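Local coordinates for protein prolyl-tRNA synthetase (Giardia lamblia ATCC 50803, PDB 3IAL) that probably joins L-proline to its cognate tRNA at the expense of ATP, passing through a prolyl-adenylate intermediate, at residues 66-79 against 141-153. Residues are numbered along the deposited sequence; the frame is centred on the assembly and turned at random.
Sequences EEEYAKVGISQILF and LPLKIHQTCTIFR
Ser75 and Gln76 pair in parallel with Ile145 and His146 through three backbone hydrogen bonds: Ser75 N to Lys144 O (2.9 Å), His146 N to Ser75 O (3.0 Å) and Ile77 N to His146 O (2.9 Å). Further along, Gln147 OE1 accepts a hydrogen bond from Phe79 N at 2.8 Å, almost in line with its carbonyl bond. Water 4 links Gln76 NE2, Ile77 O and Thr148 N.

The His146 imidazole is clamped on both faces. Gln76 CA lies 3.8 Å from its centroid, a CH-pi contact, while Tyr69 covers the opposite face with CB and CD2, its ring inclined 59° to the imidazole. His146 CG sits between its backbone N and carbonyl carbon (chi1 68°), which turns the imidazole in between Tyr69 and Gln76. Water 1 joins NE2 to Glu66 O.

Beside it, Thr148 OG1 donates a very short hydrogen bond (2.5 Å) to Glu66 OE2; Gln76 NE2 reaches the same oxygen weakly. Asn171 of strand 167-177 hydrogen-bonds both His146 ND1 and Thr148 OG1. On the face that carries Ile145, Ile77 CD1 packs against Ile145 CD1 at 3.5 Å.

Gly73, at positive phi, closes helix 52-71 in a Schellman motif and turns the chain into strand 75-76. This short strand flanks 143-152, whose other edge pairs antiparallel with 167-177 in the class II synthetase core. Helix 124-134 packs on Ile145 and Phe79, and Arg63 of the second subunit salt-bridges Glu66, placing the contact at the dimer interface.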
loop_
_atom_site.group_PDB
_atom_site.type_symbol
_atom_site.label_atom_id
_atom_site.label_comp_id
_atom_site.label_asym_id
_atom_site.label_seq_id
_atom_site.Cartn_x
_atom_site.Cartn_y
_atom_site.Cartn_z
ATOM N N GLU B 66 6.966 -5.009 3.980
ATOM C CA GLU B 66 5.761 -5.312 4.735
ATOM C C GLU B 66 5.651 -6.811 4.984
ATOM O O GLU B 66 5.448 -7.251 6.123
ATOM C CB GLU B 66 4.527 -4.787 3.994
ATOM C CG GLU B 66 4.424 -3.257 3.998
ATOM C CD GLU B 66 3.515 -2.697 2.903
ATOM O OE1 GLU B 66 2.930 -3.483 2.139
ATOM O OE2 GLU B 66 3.393 -1.457 2.806
ATOM N N GLU B 67 5.813 -7.585 3.914
ATOM C CA GLU B 67 5.775 -9.052 3.964
ATOM C C GLU B 67 6.809 -9.649 4.924
ATOM O O GLU B 67 6.496 -10.578 5.676
ATOM C CB GLU B 67 6.019 -9.623 2.564
ATOM C CG GLU B 67 4.868 -9.454 1.591
ATOM C CD GLU B 67 5.261 -9.804 0.149
ATOM O OE1 GLU B 67 6.411 -10.260 -0.079
ATOM O OE2 GLU B 67 4.410 -9.623 -0.758
ATOM N N GLU B 68 8.036 -9.130 4.882
ATOM C CA GLU B 68 9.135 -9.625 5.734
ATOM C C GLU B 68 8.942 -9.218 7.200
ATOM O O GLU B 68 9.247 -9.985 8.114
ATOM C CB GLU B 68 10.480 -9.103 5.237
ATOM C CG GLU B 68 10.912 -9.653 3.885
ATOM C CD GLU B 68 11.019 -11.170 3.882
ATOM O OE1 GLU B 68 11.750 -11.715 4.738
ATOM O OE2 GLU B 68 10.349 -11.807 3.040
ATOM N N TYR B 69 8.437 -8.007 7.418
ATOM C CA TYR B 69 8.083 -7.560 8.758
ATOM C C TYR B 69 6.982 -8.446 9.347
ATOM O O TYR B 69 7.081 -8.848 10.496
ATOM C CB TYR B 69 7.668 -6.082 8.764
ATOM C CG TYR B 69 8.818 -5.066 8.826
ATOM C CD1 TYR B 69 10.110 -5.426 9.220
ATOM C CD2 TYR B 69 8.592 -3.734 8.517
ATOM C CE1 TYR B 69 11.134 -4.487 9.275
ATOM C CE2 TYR B 69 9.606 -2.800 8.568
ATOM C CZ TYR B 69 10.874 -3.179 8.950
ATOM O OH TYR B 69 11.876 -2.233 9.003
ATOM N N ALA B 70 5.969 -8.780 8.551
ATOM C CA ALA B 70 4.899 -9.686 8.999
ATOM C C ALA B 70 5.450 -11.028 9.498
ATOM O O ALA B 70 4.977 -11.549 10.501
ATOM C CB ALA B 70 3.869 -9.921 7.890
ATOM N N LYS B 71 6.447 -11.574 8.802
ATOM C CA LYS B 71 7.021 -12.876 9.168
ATOM C C LYS B 71 7.746 -12.849 10.508
ATOM O O LYS B 71 7.848 -13.876 11.170
ATOM C CB LYS B 71 8.006 -13.369 8.104
ATOM C CG LYS B 71 7.388 -13.808 6.787
ATOM C CD LYS B 71 8.490 -14.294 5.845
ATOM C CE LYS B 71 8.061 -14.308 4.397
ATOM N NZ LYS B 71 9.236 -14.540 3.507
ATOM N N VAL B 72 8.274 -11.688 10.897
ATOM C CA VAL B 72 8.949 -11.560 12.194
ATOM C C VAL B 72 8.056 -10.845 13.224
ATOM O O VAL B 72 8.553 -10.262 14.188
ATOM C CB VAL B 72 10.370 -10.903 12.061
ATOM C CG1 VAL B 72 11.288 -11.789 11.219
ATOM C CG2 VAL B 72 10.304 -9.500 11.474
ATOM N N GLY B 73 6.738 -10.918 13.023
ATOM C CA GLY B 73 5.754 -10.473 14.027
ATOM C C GLY B 73 5.595 -8.959 14.189
ATOM O O GLY B 73 5.205 -8.492 15.249
ATOM N N ILE B 74 5.888 -8.187 13.143
ATOM C CA ILE B 74 5.639 -6.744 13.182
ATOM C C ILE B 74 4.417 -6.456 12.320
ATOM O O ILE B 74 4.423 -6.759 11.127
ATOM C CB ILE B 74 6.835 -5.936 12.680
ATOM C CG1 ILE B 74 8.124 -6.402 13.372
ATOM C CG2 ILE B 74 6.591 -4.415 12.924
ATOM C CD1 ILE B 74 9.410 -5.736 12.834
ATOM N N SER B 75 3.368 -5.894 12.933
ATOM C CA SER B 75 2.055 -5.797 12.282
ATOM C C SER B 75 1.874 -4.449 11.605
ATOM O O SER B 75 2.259 -3.409 12.142
ATOM C CB SER B 75 0.928 -6.010 13.292
ATOM O OG SER B 75 0.893 -7.341 13.752
ATOM N N GLN B 76 1.282 -4.465 10.424
ATOM C CA GLN B 76 1.101 -3.242 9.678
ATOM C C GLN B 76 -0.082 -2.469 10.242
ATOM O O GLN B 76 -1.095 -3.055 10.620
ATOM C CB GLN B 76 0.895 -3.505 8.185
ATOM C CG GLN B 76 1.122 -2.217 7.362
ATOM C CD GLN B 76 1.238 -2.456 5.867
ATOM O OE1 GLN B 76 1.230 -3.589 5.413
ATOM N NE2 GLN B 76 1.339 -1.380 5.101
ATOM N N ILE B 77 0.079 -1.152 10.316
ATOM C CA ILE B 77 -0.961 -0.257 10.765
ATOM C C ILE B 77 -0.915 1.006 9.921
ATOM O O ILE B 77 -0.065 1.133 9.032
ATOM C CB ILE B 77 -0.759 0.128 12.254
ATOM C CG1 ILE B 77 0.530 0.933 12.452
ATOM C CG2 ILE B 77 -0.746 -1.118 13.131
ATOM C CD1 ILE B 77 0.696 1.440 13.866
ATOM N N LEU B 78 -1.823 1.937 10.194
ATOM C CA LEU B 78 -1.720 3.281 9.616
ATOM C C LEU B 78 -2.211 4.358 10.580
ATOM O O LEU B 78 -3.343 4.289 11.089
ATOM C CB LEU B 78 -2.485 3.383 8.292
ATOM C CG LEU B 78 -2.350 4.723 7.538
ATOM C CD1 LEU B 78 -0.891 4.982 7.176
ATOM C CD2 LEU B 78 -3.204 4.744 6.284
ATOM N N PHE B 79 -1.340 5.344 10.805
ATOM C CA PHE B 79 -1.635 6.520 11.597
ATOM C C PHE B 79 -2.052 7.653 10.666
ATOM O O PHE B 79 -1.715 7.626 9.483
ATOM C CB PHE B 79 -0.401 6.955 12.406
ATOM C CG PHE B 79 -0.358 6.397 13.801
ATOM C CD1 PHE B 79 -0.167 5.044 14.016
ATOM C CD2 PHE B 79 -0.524 7.230 14.897
ATOM C CE1 PHE B 79 -0.140 4.524 15.304
ATOM C CE2 PHE B 79 -0.489 6.723 16.177
ATOM C CZ PHE B 79 -0.300 5.363 16.384
ATOM N N LEU B 141 3.243 -6.613 25.792
ATOM C CA LEU B 141 4.552 -6.508 25.131
ATOM C C LEU B 141 5.035 -7.883 24.682
ATOM O O LEU B 141 4.700 -8.885 25.306
ATOM C CB LEU B 141 5.575 -5.871 26.069
ATOM C CG LEU B 141 5.277 -4.446 26.561
ATOM C CD1 LEU B 141 6.369 -3.974 27.526
ATOM C CD2 LEU B 141 5.138 -3.465 25.407
ATOM N N PRO B 142 5.815 -7.947 23.589
ATOM C CA PRO B 142 6.216 -6.839 22.725
ATOM C C PRO B 142 5.071 -6.299 21.875
ATOM O O PRO B 142 4.118 -7.010 21.567
ATOM C CB PRO B 142 7.297 -7.456 21.817
ATOM C CG PRO B 142 7.065 -8.903 21.853
ATOM C CD PRO B 142 6.444 -9.219 23.188
ATOM N N LEU B 143 5.174 -5.028 21.525
ATOM C CA LEU B 143 4.202 -4.363 20.682
ATOM C C LEU B 143 5.012 -3.855 19.497
ATOM O O LEU B 143 5.869 -2.980 19.653
ATOM C CB LEU B 143 3.520 -3.224 21.460
ATOM C CG LEU B 143 2.440 -2.395 20.757
ATOM C CD1 LEU B 143 1.606 -3.226 19.789
ATOM C CD2 LEU B 143 1.541 -1.703 21.786
ATOM N N LYS B 144 4.779 -4.458 18.335
ATOM C CA LYS B 144 5.598 -4.234 17.146
ATOM C C LYS B 144 4.715 -3.848 15.974
ATOM O O LYS B 144 3.886 -4.643 15.528
ATOM C CB LYS B 144 6.380 -5.508 16.798
ATOM C CG LYS B 144 7.199 -6.094 17.947
ATOM C CD LYS B 144 8.192 -7.135 17.448
ATOM C CE LYS B 144 8.899 -7.838 18.584
ATOM N NZ LYS B 144 9.933 -8.791 18.107
ATOM N N ILE B 145 4.891 -2.630 15.468
ATOM C CA ILE B 145 4.101 -2.170 14.344
ATOM C C ILE B 145 4.964 -1.520 13.268
ATOM O O ILE B 145 6.141 -1.281 13.467
ATOM C CB ILE B 145 2.955 -1.228 14.800
ATOM C CG1 ILE B 145 3.469 -0.034 15.615
ATOM C CG2 ILE B 145 1.919 -2.016 15.642
ATOM C CD1 ILE B 145 4.094 1.070 14.817
ATOM N N HIS B 146 4.366 -1.274 12.110
ATOM C CA HIS B 146 5.021 -0.525 11.055
ATOM C C HIS B 146 3.961 0.035 10.128
ATOM O O HIS B 146 2.841 -0.467 10.099
ATOM C CB HIS B 146 5.998 -1.406 10.274
ATOM C CG HIS B 146 5.333 -2.459 9.456
ATOM N ND1 HIS B 146 5.039 -2.287 8.119
ATOM C CD2 HIS B 146 4.882 -3.689 9.787
ATOM C CE1 HIS B 146 4.447 -3.374 7.661
ATOM N NE2 HIS B 146 4.330 -4.237 8.653
ATOM N N GLN B 147 4.320 1.077 9.386
ATOM C CA GLN B 147 3.429 1.663 8.401
ATOM C C GLN B 147 4.196 2.141 7.178
ATOM O O GLN B 147 5.331 2.589 7.276
ATOM C CB GLN B 147 2.632 2.816 8.994
ATOM C CG GLN B 147 3.454 4.020 9.414
ATOM C CD GLN B 147 2.588 5.105 10.014
ATOM O OE1 GLN B 147 1.394 4.896 10.242
ATOM N NE2 GLN B 147 3.185 6.271 10.287
ATOM N N THR B 148 3.548 2.019 6.029
ATOM C CA THR B 148 4.071 2.495 4.765
ATOM C C THR B 148 3.242 3.714 4.463
ATOM O O THR B 148 2.018 3.634 4.429
ATOM C CB THR B 148 3.871 1.457 3.659
ATOM O OG1 THR B 148 4.678 0.314 3.949
ATOM C CG2 THR B 148 4.232 2.039 2.289
ATOM N N CYS B 149 3.902 4.844 4.271
ATOM C CA CYS B 149 3.198 6.112 4.116
ATOM C C CYS B 149 4.187 7.149 3.612
ATOM O O CYS B 149 5.332 6.819 3.302
ATOM C CB CYS B 149 2.597 6.566 5.455
ATOM S SG CYS B 149 3.842 7.037 6.722
ATOM N N THR B 150 3.750 8.401 3.544
ATOM C CA THR B 150 4.659 9.487 3.234
ATOM C C THR B 150 4.853 10.344 4.479
ATOM O O THR B 150 3.952 10.438 5.331
ATOM C CB THR B 150 4.198 10.315 2.014
ATOM O OG1 THR B 150 3.107 11.180 2.361
ATOM C CG2 THR B 150 3.787 9.395 0.879
ATOM N N ILE B 151 6.054 10.911 4.594
ATOM C CA ILE B 151 6.382 11.904 5.615
ATOM C C ILE B 151 6.771 13.193 4.895
ATOM O O ILE B 151 6.930 13.193 3.663
ATOM C CB ILE B 151 7.525 11.430 6.545
ATOM C CG1 ILE B 151 8.730 10.931 5.733
ATOM C CG2 ILE B 151 7.018 10.338 7.496
ATOM C CD1 ILE B 151 10.047 10.922 6.533
ATOM N N PHE B 152 6.922 14.279 5.656
ATOM C CA PHE B 152 7.100 15.620 5.085
ATOM C C PHE B 152 8.256 16.384 5.744
ATOM O O PHE B 152 8.302 16.503 6.964
ATOM C CB PHE B 152 5.799 16.421 5.218
ATOM C CG PHE B 152 4.622 15.791 4.511
ATOM C CD1 PHE B 152 4.262 16.199 3.230
ATOM C CD2 PHE B 152 3.879 14.794 5.125
ATOM C CE1 PHE B 152 3.184 15.624 2.576
ATOM C CE2 PHE B 152 2.787 14.202 4.471
ATOM C CZ PHE B 152 2.442 14.617 3.199
ATOM N N ARG B 153 9.184 16.890 4.929
ATOM C CA ARG B 153 10.352 17.629 5.415
ATOM C C ARG B 153 10.505 18.933 4.640
ATOM O O ARG B 153 10.940 18.928 3.487
ATOM C CB ARG B 153 11.630 16.798 5.242
ATOM C CG ARG B 153 11.610 15.413 5.865
ATOM C CD ARG B 153 12.059 15.415 7.293
ATOM N NE ARG B 153 11.937 14.086 7.897
ATOM C CZ ARG B 153 12.921 13.198 8.052
ATOM N NH1 ARG B 153 14.162 13.453 7.654
ATOM N NH2 ARG B 153 12.654 12.030 8.627
HETATM O O HOH W 1 3.096 -6.462 7.601
HETATM O O HOH W 2 10.687 -8.654 15.059
HETATM O O HOH W 3 8.756 -10.748 16.795
HETATM O O HOH W 4 0.700 1.055 6.372
#